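Local coordinates for SusD superfamily protein (Bacteroides fragilis, PDB 3L22) that probably binds glycans at the bacterial outer membrane, as a member of the SusD family of sugar-binding proteins, and binds zinc ions in the crystal, at residues E234-I239 with I299-G304; M277-K282 with D307-F312; S283-K288 with E384-F389; Y291-D296 with Q354-S359. All coordinates share one frame; numbering follows the deposited sequence.

Contact 1 of 4, residues E234-I239 with I299-G304; sequences EDVTLI and IIAFKG. With ZN (zinc ion), chain D; EDO (1,2-ethanediol), chain Y.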
# COMPACT_ATOMS: atom_id res chain seq x y z
N GLU A 234 -12.27 -15.61 11.95
CA GLU A 234 -11.71 -16.93 11.66
C GLU A 234 -11.68 -17.31 10.16
O GLU A 234 -10.92 -18.19 9.74
CB GLU A 234 -12.49 -18.00 12.44
CG GLU A 234 -12.30 -17.90 13.94
CD GLU A 234 -10.86 -18.24 14.42
OE1 GLU A 234 -9.97 -18.74 13.67
OE2 GLU A 234 -10.63 -18.01 15.60
N ASP A 235 -12.53 -16.68 9.38
CA ASP A 235 -12.64 -16.97 7.94
C ASP A 235 -11.78 -15.94 7.20
O ASP A 235 -12.14 -14.76 7.14
CB ASP A 235 -14.12 -16.88 7.54
CG ASP A 235 -14.37 -17.16 6.04
OD1 ASP A 235 -13.47 -17.16 5.17
OD2 ASP A 235 -15.55 -17.38 5.72
N VAL A 236 -10.70 -16.39 6.58
CA VAL A 236 -9.78 -15.48 5.85
C VAL A 236 -10.30 -15.03 4.47
O VAL A 236 -9.64 -14.25 3.80
CB VAL A 236 -8.39 -16.13 5.69
CG1 VAL A 236 -7.83 -16.53 7.08
CG2 VAL A 236 -8.45 -17.35 4.71
N THR A 237 -11.46 -15.54 4.01
CA THR A 237 -11.99 -15.22 2.68
C THR A 237 -12.99 -14.04 2.68
O THR A 237 -13.40 -13.59 1.61
CB THR A 237 -12.65 -16.44 2.01
OG1 THR A 237 -13.88 -16.76 2.66
CG2 THR A 237 -11.71 -17.70 2.07
N LEU A 238 -13.37 -13.54 3.85
CA LEU A 238 -14.49 -12.59 3.94
C LEU A 238 -14.30 -11.33 3.13
O LEU A 238 -15.23 -10.87 2.47
CB LEU A 238 -14.80 -12.23 5.39
CG LEU A 238 -15.31 -13.34 6.30
CD1 LEU A 238 -15.35 -12.77 7.74
CD2 LEU A 238 -16.70 -13.86 5.83
N ILE A 239 -13.09 -10.81 3.13
CA ILE A 239 -12.85 -9.49 2.55
C ILE A 239 -12.81 -9.48 1.03
O ILE A 239 -12.84 -8.39 0.46
CB ILE A 239 -11.59 -8.79 3.10
CG1 ILE A 239 -10.30 -9.56 2.77
CG2 ILE A 239 -11.71 -8.58 4.60
CD1 ILE A 239 -9.01 -8.77 3.17
N ILE A 299 -3.50 -21.14 2.60
CA ILE A 299 -3.10 -22.09 1.58
C ILE A 299 -4.36 -22.75 1.00
O ILE A 299 -4.55 -22.74 -0.22
CB ILE A 299 -2.08 -23.12 2.15
CG1 ILE A 299 -0.79 -22.40 2.62
CG2 ILE A 299 -1.78 -24.27 1.15
CD1 ILE A 299 -0.12 -21.49 1.63
N ILE A 300 -5.26 -23.23 1.87
CA ILE A 300 -6.53 -23.83 1.45
C ILE A 300 -7.30 -22.82 0.60
O ILE A 300 -7.75 -23.18 -0.45
CB ILE A 300 -7.41 -24.25 2.64
CG1 ILE A 300 -6.73 -25.37 3.45
CG2 ILE A 300 -8.83 -24.73 2.15
CD1 ILE A 300 -7.40 -25.69 4.78
N ALA A 301 -7.39 -21.56 1.03
CA ALA A 301 -8.24 -20.59 0.31
C ALA A 301 -7.58 -20.07 -0.95
O ALA A 301 -8.25 -19.91 -1.97
CB ALA A 301 -8.62 -19.39 1.24
N PHE A 302 -6.28 -19.82 -0.90
CA PHE A 302 -5.64 -18.99 -1.93
C PHE A 302 -4.57 -19.64 -2.81
O PHE A 302 -4.20 -19.04 -3.84
CB PHE A 302 -5.03 -17.74 -1.30
CG PHE A 302 -5.96 -17.01 -0.39
CD1 PHE A 302 -7.24 -16.68 -0.79
CD2 PHE A 302 -5.55 -16.63 0.87
CE1 PHE A 302 -8.11 -16.01 0.08
CE2 PHE A 302 -6.38 -15.93 1.72
CZ PHE A 302 -7.66 -15.66 1.34
N LYS A 303 -4.06 -20.82 -2.43
CA LYS A 303 -3.04 -21.47 -3.25
C LYS A 303 -3.74 -22.32 -4.30
O LYS A 303 -4.09 -23.45 -4.06
CB LYS A 303 -2.05 -22.29 -2.41
CG LYS A 303 -0.91 -22.94 -3.23
CD LYS A 303 0.14 -23.57 -2.35
CE LYS A 303 1.33 -24.09 -3.14
NZ LYS A 303 0.96 -25.25 -3.97
N GLY A 304 -3.96 -21.76 -5.47
CA GLY A 304 -4.76 -22.42 -6.49
C GLY A 304 -4.01 -23.48 -7.28
O GLY A 304 -2.76 -23.55 -7.26
ZN ZN D . -8.71 -18.81 16.58
C1 EDO Y . -10.95 -17.21 -1.63
O1 EDO Y . -11.12 -18.63 -1.89
C2 EDO Y . -12.06 -16.26 -2.12
O2 EDO Y . -11.50 -15.11 -2.82
O HOH W 1 -7.90 -19.95 14.63
O HOH W 2 -9.33 -17.61 18.53
O HOH W 3 -7.63 -16.86 15.82
O HOH W 4 -6.63 -19.65 17.58
O HOH W 5 -9.54 -21.05 16.75

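Contact 2 of 4, residues M277-K282 with D307-F312; sequences MLIDTK and DLLMKF. With EDO (1,2-ethanediol), chain Y.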
# COMPACT_ATOMS: atom_id res chain seq x y z
N MSE A 277 0.03 -13.01 -13.57
CA MSE A 277 0.64 -13.27 -12.28
C MSE A 277 0.34 -14.70 -11.85
O MSE A 277 -0.79 -15.18 -12.01
CB MSE A 277 0.13 -12.32 -11.20
CG MSE A 277 0.16 -10.85 -11.55
SE MSE A 277 1.86 -10.15 -12.07
CE MSE A 277 2.80 -10.50 -10.41
N LEU A 278 1.37 -15.35 -11.30
CA LEU A 278 1.25 -16.62 -10.59
C LEU A 278 1.93 -16.46 -9.23
O LEU A 278 2.73 -15.54 -9.00
CB LEU A 278 1.91 -17.75 -11.38
CG LEU A 278 1.36 -18.13 -12.76
CD1 LEU A 278 2.32 -19.16 -13.48
CD2 LEU A 278 -0.10 -18.70 -12.59
N ILE A 279 1.60 -17.37 -8.32
CA ILE A 279 2.33 -17.51 -7.07
C ILE A 279 3.74 -18.01 -7.42
O ILE A 279 3.87 -18.92 -8.24
CB ILE A 279 1.69 -18.54 -6.16
CG1 ILE A 279 0.24 -18.14 -5.79
CG2 ILE A 279 2.58 -18.76 -4.87
CD1 ILE A 279 -0.53 -19.26 -5.13
N ASP A 280 4.78 -17.40 -6.82
CA ASP A 280 6.15 -17.94 -6.94
C ASP A 280 6.34 -19.11 -5.99
O ASP A 280 6.79 -18.96 -4.83
CB ASP A 280 7.22 -16.87 -6.67
CG ASP A 280 8.63 -17.35 -7.02
OD1 ASP A 280 8.87 -18.58 -7.10
OD2 ASP A 280 9.49 -16.47 -7.25
N THR A 281 6.02 -20.30 -6.49
CA THR A 281 6.13 -21.50 -5.68
C THR A 281 7.55 -22.11 -5.76
O THR A 281 7.84 -22.99 -5.00
CB THR A 281 5.12 -22.55 -6.08
OG1 THR A 281 5.29 -22.83 -7.47
CG2 THR A 281 3.69 -22.07 -5.78
N LYS A 282 8.41 -21.66 -6.66
CA LYS A 282 9.80 -22.16 -6.68
C LYS A 282 10.64 -21.57 -5.55
O LYS A 282 11.42 -22.26 -4.94
CB LYS A 282 10.45 -21.85 -8.04
CG LYS A 282 11.92 -22.33 -8.16
CD LYS A 282 12.65 -21.79 -9.39
CE LYS A 282 14.20 -22.09 -9.34
NZ LYS A 282 14.72 -23.51 -9.25
N ASP A 307 -0.83 -22.85 -9.62
CA ASP A 307 -0.20 -21.70 -8.97
C ASP A 307 -0.93 -20.34 -9.19
O ASP A 307 -0.30 -19.29 -9.07
CB ASP A 307 1.29 -21.56 -9.37
CG ASP A 307 2.14 -22.76 -8.97
OD1 ASP A 307 1.65 -23.61 -8.20
OD2 ASP A 307 3.32 -22.81 -9.40
N LEU A 308 -2.21 -20.36 -9.50
CA LEU A 308 -2.98 -19.14 -9.49
C LEU A 308 -3.20 -18.68 -8.04
O LEU A 308 -3.53 -19.50 -7.19
CB LEU A 308 -4.34 -19.35 -10.17
CG LEU A 308 -4.35 -19.22 -11.70
CD1 LEU A 308 -3.49 -20.27 -12.36
CD2 LEU A 308 -5.83 -19.30 -12.19
N LEU A 309 -3.04 -17.39 -7.76
CA LEU A 309 -3.42 -16.82 -6.49
C LEU A 309 -4.94 -16.53 -6.49
O LEU A 309 -5.39 -15.70 -7.28
CB LEU A 309 -2.62 -15.55 -6.22
CG LEU A 309 -2.78 -14.94 -4.83
CD1 LEU A 309 -2.38 -15.88 -3.68
CD2 LEU A 309 -2.03 -13.58 -4.74
N MSE A 310 -5.71 -17.13 -5.57
CA MSE A 310 -7.18 -17.07 -5.63
C MSE A 310 -7.80 -15.99 -4.76
O MSE A 310 -8.98 -16.06 -4.43
CB MSE A 310 -7.79 -18.43 -5.29
CG MSE A 310 -7.15 -19.60 -6.06
SE MSE A 310 -7.54 -19.48 -7.95
CE MSE A 310 -9.47 -19.84 -7.89
N LYS A 311 -7.05 -14.94 -4.43
CA LYS A 311 -7.69 -13.81 -3.72
C LYS A 311 -8.63 -13.00 -4.62
O LYS A 311 -9.80 -12.80 -4.30
CB LYS A 311 -6.67 -12.86 -3.09
CG LYS A 311 -6.00 -13.44 -1.82
CD LYS A 311 -4.93 -12.55 -1.22
CE LYS A 311 -4.29 -13.21 0.03
NZ LYS A 311 -3.42 -12.24 0.79
N PHE A 312 -8.11 -12.50 -5.73
CA PHE A 312 -8.85 -11.62 -6.62
C PHE A 312 -9.04 -12.32 -7.93
O PHE A 312 -8.16 -12.26 -8.79
CB PHE A 312 -8.03 -10.33 -6.83
CG PHE A 312 -7.71 -9.63 -5.55
CD1 PHE A 312 -8.67 -8.84 -4.92
CD2 PHE A 312 -6.45 -9.72 -4.98
CE1 PHE A 312 -8.39 -8.17 -3.73
CE2 PHE A 312 -6.16 -9.08 -3.80
CZ PHE A 312 -7.14 -8.31 -3.15
C1 EDO Y . -10.95 -17.21 -1.63
O1 EDO Y . -11.12 -18.63 -1.89
C2 EDO Y . -12.06 -16.26 -2.12
O2 EDO Y . -11.50 -15.11 -2.82
O HOH W 6 -2.83 -15.92 -10.31
O HOH W 7 4.72 -20.45 -10.32

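Contact 3 of 4, residues S283-K288 with E384-F389; sequences SGIMSK and EKRLEF. With EDO (1,2-ethanediol), chain B.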
# COMPACT_ATOMS: atom_id res chain seq x y z
N SER A 283 10.49 -20.27 -5.29
CA SER A 283 11.40 -19.51 -4.45
C SER A 283 10.78 -18.48 -3.52
O SER A 283 11.52 -17.89 -2.72
CB SER A 283 12.37 -18.73 -5.37
OG SER A 283 13.11 -19.60 -6.19
N GLY A 284 9.48 -18.20 -3.64
CA GLY A 284 8.82 -17.20 -2.81
C GLY A 284 8.30 -17.80 -1.51
O GLY A 284 8.62 -18.93 -1.18
N ILE A 285 7.48 -17.04 -0.80
CA ILE A 285 7.00 -17.43 0.52
C ILE A 285 6.32 -18.80 0.51
O ILE A 285 6.54 -19.61 1.42
CB ILE A 285 6.08 -16.35 1.15
CG1 ILE A 285 5.74 -16.68 2.63
CG2 ILE A 285 4.78 -16.14 0.36
CD1 ILE A 285 6.98 -16.88 3.52
N MSE A 286 5.53 -19.08 -0.51
CA MSE A 286 4.81 -20.35 -0.55
C MSE A 286 5.68 -21.50 -1.02
O MSE A 286 5.16 -22.59 -1.12
CB MSE A 286 3.52 -20.22 -1.38
CG MSE A 286 2.53 -19.30 -0.76
SE MSE A 286 0.77 -19.66 -1.56
CE MSE A 286 -0.38 -18.29 -0.90
N SER A 287 6.97 -21.28 -1.31
CA SER A 287 7.92 -22.37 -1.47
C SER A 287 8.47 -22.84 -0.14
O SER A 287 9.17 -23.82 -0.12
CB SER A 287 9.12 -21.93 -2.32
OG SER A 287 10.01 -21.08 -1.62
N LYS A 288 8.25 -22.11 0.95
CA LYS A 288 8.83 -22.48 2.22
C LYS A 288 7.88 -23.42 2.99
O LYS A 288 6.69 -23.11 3.09
CB LYS A 288 9.10 -21.25 3.06
CG LYS A 288 10.10 -20.26 2.41
CD LYS A 288 10.29 -19.07 3.31
CE LYS A 288 10.99 -17.89 2.63
NZ LYS A 288 12.40 -17.92 2.91
N GLU A 384 5.63 -14.38 7.93
CA GLU A 384 4.19 -14.31 8.18
C GLU A 384 3.52 -13.17 7.39
O GLU A 384 2.45 -13.34 6.81
CB GLU A 384 3.89 -14.18 9.68
CG GLU A 384 2.48 -14.67 10.08
CD GLU A 384 2.31 -16.19 9.97
OE1 GLU A 384 3.27 -16.96 10.23
OE2 GLU A 384 1.17 -16.61 9.69
N LYS A 385 4.18 -12.03 7.37
CA LYS A 385 3.72 -10.86 6.63
C LYS A 385 3.69 -11.17 5.11
O LYS A 385 2.75 -10.81 4.43
CB LYS A 385 4.65 -9.68 6.95
CG LYS A 385 4.26 -8.33 6.35
CD LYS A 385 3.34 -7.56 7.25
CE LYS A 385 3.06 -6.14 6.71
NZ LYS A 385 4.28 -5.31 6.80
N ARG A 386 4.68 -11.91 4.61
CA ARG A 386 4.73 -12.30 3.21
C ARG A 386 3.54 -13.17 2.81
O ARG A 386 2.91 -12.96 1.74
CB ARG A 386 6.06 -13.01 2.91
CG ARG A 386 7.26 -12.07 2.91
CD ARG A 386 8.57 -12.82 2.78
NE ARG A 386 8.73 -13.37 1.44
CZ ARG A 386 9.80 -14.03 1.01
NH1 ARG A 386 10.83 -14.27 1.81
NH2 ARG A 386 9.82 -14.49 -0.23
N LEU A 387 3.19 -14.12 3.67
CA LEU A 387 2.06 -15.03 3.41
C LEU A 387 0.72 -14.33 3.65
O LEU A 387 -0.17 -14.39 2.81
CB LEU A 387 2.18 -16.32 4.24
CG LEU A 387 1.04 -17.35 4.13
CD1 LEU A 387 0.87 -17.81 2.67
CD2 LEU A 387 1.25 -18.55 5.05
N GLU A 388 0.58 -13.67 4.77
CA GLU A 388 -0.65 -12.94 5.03
C GLU A 388 -0.99 -11.92 3.93
O GLU A 388 -2.16 -11.81 3.60
CB GLU A 388 -0.59 -12.24 6.39
CG GLU A 388 -1.92 -11.68 6.93
CD GLU A 388 -2.92 -12.73 7.40
OE1 GLU A 388 -2.52 -13.83 7.89
OE2 GLU A 388 -4.13 -12.45 7.26
N PHE A 389 0.01 -11.20 3.38
CA PHE A 389 -0.21 -10.10 2.45
C PHE A 389 0.22 -10.34 1.02
O PHE A 389 0.34 -9.41 0.21
CB PHE A 389 0.34 -8.80 3.07
CG PHE A 389 -0.43 -8.42 4.26
CD1 PHE A 389 -1.71 -7.90 4.11
CD2 PHE A 389 0.03 -8.71 5.53
CE1 PHE A 389 -2.48 -7.61 5.23
CE2 PHE A 389 -0.73 -8.43 6.63
CZ PHE A 389 -2.00 -7.90 6.47
C1 EDO B . 4.05 -2.16 6.15
O1 EDO B . 3.01 -3.12 6.20
C2 EDO B . 4.40 -1.72 4.72
O2 EDO B . 5.57 -0.87 4.89
O HOH W 8 12.31 -15.62 -1.51
O HOH W 9 13.17 -15.88 1.14

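Contact 4 of 4, residues Y291-D296 with Q354-S359; sequences YSLATD and QVRGRS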
# COMPACT_ATOMS: atom_id res chain seq x y z
N TYR A 291 5.24 -22.04 5.51
CA TYR A 291 4.36 -21.05 4.96
C TYR A 291 3.65 -21.63 3.75
O TYR A 291 3.19 -20.90 2.91
CB TYR A 291 5.18 -19.77 4.68
CG TYR A 291 5.80 -19.29 5.98
CD1 TYR A 291 5.10 -18.49 6.85
CD2 TYR A 291 7.07 -19.74 6.37
CE1 TYR A 291 5.64 -18.14 8.10
CE2 TYR A 291 7.63 -19.39 7.58
CZ TYR A 291 6.90 -18.58 8.45
OH TYR A 291 7.47 -18.24 9.64
N SER A 292 3.57 -22.97 3.68
CA SER A 292 2.77 -23.64 2.68
C SER A 292 2.10 -24.87 3.25
O SER A 292 1.83 -25.80 2.53
CB SER A 292 3.62 -23.98 1.46
OG SER A 292 4.72 -24.76 1.83
N LEU A 293 1.74 -24.85 4.52
CA LEU A 293 1.15 -26.00 5.17
C LEU A 293 -0.24 -26.29 4.58
O LEU A 293 -1.06 -25.37 4.40
CB LEU A 293 1.05 -25.75 6.67
CG LEU A 293 2.37 -25.60 7.42
CD1 LEU A 293 2.09 -24.96 8.81
CD2 LEU A 293 3.10 -26.95 7.50
N ALA A 294 -0.50 -27.55 4.27
CA ALA A 294 -1.72 -27.95 3.61
C ALA A 294 -2.98 -27.57 4.42
O ALA A 294 -4.05 -27.33 3.83
CB ALA A 294 -1.69 -29.54 3.30
N THR A 295 -2.86 -27.49 5.74
CA THR A 295 -4.01 -27.14 6.57
C THR A 295 -4.03 -25.65 6.98
O THR A 295 -4.86 -25.26 7.79
CB THR A 295 -4.02 -27.96 7.85
OG1 THR A 295 -2.76 -27.76 8.48
CG2 THR A 295 -4.21 -29.49 7.57
N ASP A 296 -3.10 -24.83 6.47
CA ASP A 296 -3.14 -23.38 6.69
C ASP A 296 -4.35 -22.84 5.92
O ASP A 296 -4.49 -23.11 4.74
CB ASP A 296 -1.82 -22.77 6.18
CG ASP A 296 -1.64 -21.26 6.45
OD1 ASP A 296 -2.59 -20.46 6.29
OD2 ASP A 296 -0.46 -20.85 6.70
N GLN A 354 -1.07 -14.23 17.42
CA GLN A 354 -2.45 -13.90 17.08
C GLN A 354 -2.72 -14.08 15.60
O GLN A 354 -3.74 -14.67 15.22
CB GLN A 354 -2.83 -12.45 17.41
CG GLN A 354 -2.98 -12.14 18.84
CD GLN A 354 -3.49 -10.72 19.05
OE1 GLN A 354 -4.58 -10.35 18.57
NE2 GLN A 354 -2.71 -9.92 19.77
N VAL A 355 -1.83 -13.56 14.77
CA VAL A 355 -2.06 -13.60 13.34
C VAL A 355 -1.88 -15.02 12.81
O VAL A 355 -2.77 -15.51 12.11
CB VAL A 355 -1.18 -12.61 12.58
CG1 VAL A 355 -1.34 -12.77 11.05
CG2 VAL A 355 -1.52 -11.15 13.05
N ARG A 356 -0.77 -15.68 13.16
CA ARG A 356 -0.53 -17.01 12.62
C ARG A 356 -1.58 -18.00 13.11
O ARG A 356 -2.06 -18.83 12.34
CB ARG A 356 0.88 -17.51 12.98
CG ARG A 356 1.26 -18.89 12.41
CD ARG A 356 2.72 -19.24 12.65
NE ARG A 356 3.06 -20.56 12.10
CZ ARG A 356 3.37 -20.81 10.82
NH1 ARG A 356 3.45 -19.85 9.92
NH2 ARG A 356 3.62 -22.05 10.44
N GLY A 357 -1.93 -17.92 14.39
CA GLY A 357 -2.96 -18.78 14.99
C GLY A 357 -4.34 -18.65 14.38
O GLY A 357 -5.15 -19.58 14.46
N ARG A 358 -4.64 -17.51 13.78
CA ARG A 358 -5.89 -17.37 13.04
C ARG A 358 -5.98 -18.36 11.87
O ARG A 358 -7.07 -18.90 11.58
CB ARG A 358 -6.16 -15.93 12.66
CG ARG A 358 -7.54 -15.68 12.01
CD ARG A 358 -7.50 -15.65 10.51
NE ARG A 358 -6.71 -14.57 9.93
CZ ARG A 358 -7.17 -13.36 9.59
NH1 ARG A 358 -8.44 -13.01 9.80
NH2 ARG A 358 -6.34 -12.48 9.02
N SER A 359 -4.83 -18.64 11.23
CA SER A 359 -4.79 -19.48 10.04
C SER A 359 -4.18 -20.89 10.22
O SER A 359 -4.45 -21.78 9.41
CB SER A 359 -4.05 -18.74 8.93
OG SER A 359 -4.76 -17.58 8.52

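Contact 1 of 4, residues E234-I239 with I299-G304
The methyl CB of A301 is met by two branches from the loop: T237 CG2 at 3.6 Å and V236 CG2 at 4.0 Å. The same V236 methyl lies 3.9 Å from F302 CZ, its side chain slanting across that of the phenylalanine. Next to it the carbonyl V236 O approaches the ring edge in plane, 3.5 Å from F302 CZ. The F302 ring turns back beneath its own neighbour, with A301 CB above the centre of one face. No hydrogen bond links the two segments; the loop is held partly by its own bonds. D235 OD1 accepts twice from T237, from N on its anti side (2.8 Å) and from OG1 on its syn side. A chi1 of 71° points T237 OG1 at this carboxylate, where it also meets K241, and turns CG2 to A301. A molecule of 1,2-ethanediol lies at the ring edge and donates from O1 to A301 O. Further out, E234 OE2 binds a zinc ion at 2.3 Å, with five waters completing the sphere, while its OE1 pairs with K297 at the start of helix 297-302. This is an Asx turn, opening the type I turn D235 to L238, packed on the C-terminal end of a short helix.

Contact 2 of 4, residues M277-K282 with D307-F312
Strand 277-279, whose partner in a two-stranded antiparallel sheet is strand 56-58, takes the irregular segment D307-F312 against its other edge through I279 and D307. One direct backbone bond joins them, I279 N to D307 O at 2.8 Å, and it is nearly straight (167° at the hydrogen). Two residues back along the strand the spacing has widened, and a water stands where the next antiparallel bond would be, donating to M277 O and accepting from L309 N. A second water donates to both I279 O and D307 OD2, so water joins the strand carbonyl to the carboxylate. Beyond the strand end T281 reaches the same oxygen: its OG1 donates to D307 OD2 at 2.8 Å, from above the carboxylate plane. With chi1 at 56° the T281 methyl falls beside the carboxylate as well, CG2 lying 3.5 Å from D307 OD1. Apolar branches add two further touches. L278 CD2 meets L308 CD1 at 3.7 Å, and the I279 side chain lies roughly perpendicular to that of L309, I279 CG1 3.9 Å from L309 CB. I279 also packs on M286, and L309 on F302 and I390. D280 then turns the chain off the strand in an inverse gamma turn. In all, an irregular segment is laid antiparallel along the second edge of a two-stranded sheet, held by one direct backbone bond and then by water.

Contact 3 of 4, residues S283-K288 with E384-F389
I285, at the start of the 3-10 turn 285-287, brings its backbone to L387 in the last turn of helix 374-388, the two CA atoms 6.2 Å apart. I285 and R386 carry most of the packing. I285 CG1, set anti to the backbone N (chi1 -171°), lies 3.7 Å from R386 CB and 3.9 Å from L387 CB, and the I285 and R386 side chains run antiparallel alongside each other. Selenomethionine M286 stretches out beyond CG to put CE 3.8 Å from L387 CD1, its chain roughly square to the leucine side chain. R386 bends at chi3 so that its guanidinium lies with one face over I285 CA. Two waters sit at the guanidinium edge, in its plane: one joins NH2 to S283 O, the other accepts from NH1 and from K288 NZ. These two cationic nitrogens, R386 NH1 and K288 NZ, are 4.1 Å apart. The salt bridge of R386 NH2 goes to D55, whose OD1 also accepts from I285 N, so one carboxylate oxygen fixes both segments. Inside the turn G284 O takes S287 N and S287 OG, the latter at 2.6 Å. With no direct hydrogen bond across, polar linkage runs through water and D55, whose negative charge would offset the two cations in part.

Contact 4 of 4, residues Y291-D296 with Q354-S359
Y291 comes first, and its ring carbon CE1 lies 3.3 Å from R356 NH1. The ring and guanidinium planes are 66° apart and the approach is oblique, so this is close packing and no stack. R356 leaves the helix with CG anti to the backbone N (chi1 -178°) and stays extended to NE, which carries its head group into the loop. There NE pairs with D365, NH1 with E384, and NH2 donates to D290 O, so all three nitrogens are gripped. Past S292, the L293 side chain lies across R356 and sets L293 CD1 3.7 Å from R356 NH2. A type I turn then runs from L293 to D296, closed by D296 N to L293 O at 3.0 Å. At its end D296 is the N-cap of helix 297-302, capping a backbone nitrogen just beyond. Its CA donates a C-H...O contact to S359 O at 3.4 Å, with an angle of 144° at the hydrogen, and D296 OD1 lies 3.5 Å from S359 CB. OD2 turns to a salt bridge with R298. A backbone hydrogen bond between S359 and K297 continues the join. The loop thus leads into helix 297-302 and packs against the last part of helix 345-359, while helix 374-388 supplies N383 and E384 against Y291 and L387 against D296.

How the contacts relate
Contacts 3 and 4 are the buried pair; contacts 1 and 2 are only partly buried and share one molecule of 1,2-ethanediol. Helix 374-388 ties contacts 3 and 4 together: E384 and E388 of contact 3 form salt bridges with R356 and R358 of contact 4. Contacts 1 and 2 join through the backbone, F302 O to M310 N probably being a hydrogen bond, and both lean on M286 of contact 3, through I299 and I279. V236 of contact 1 packs on S359 of contact 4. Direct hydrogen bonds cross between the segments only in contact 2, at and just past a strand edge; contact 1 is apolar, contact 3 adds water bridges, and contacts 3 and 4 have their arginines paired outside their own segments.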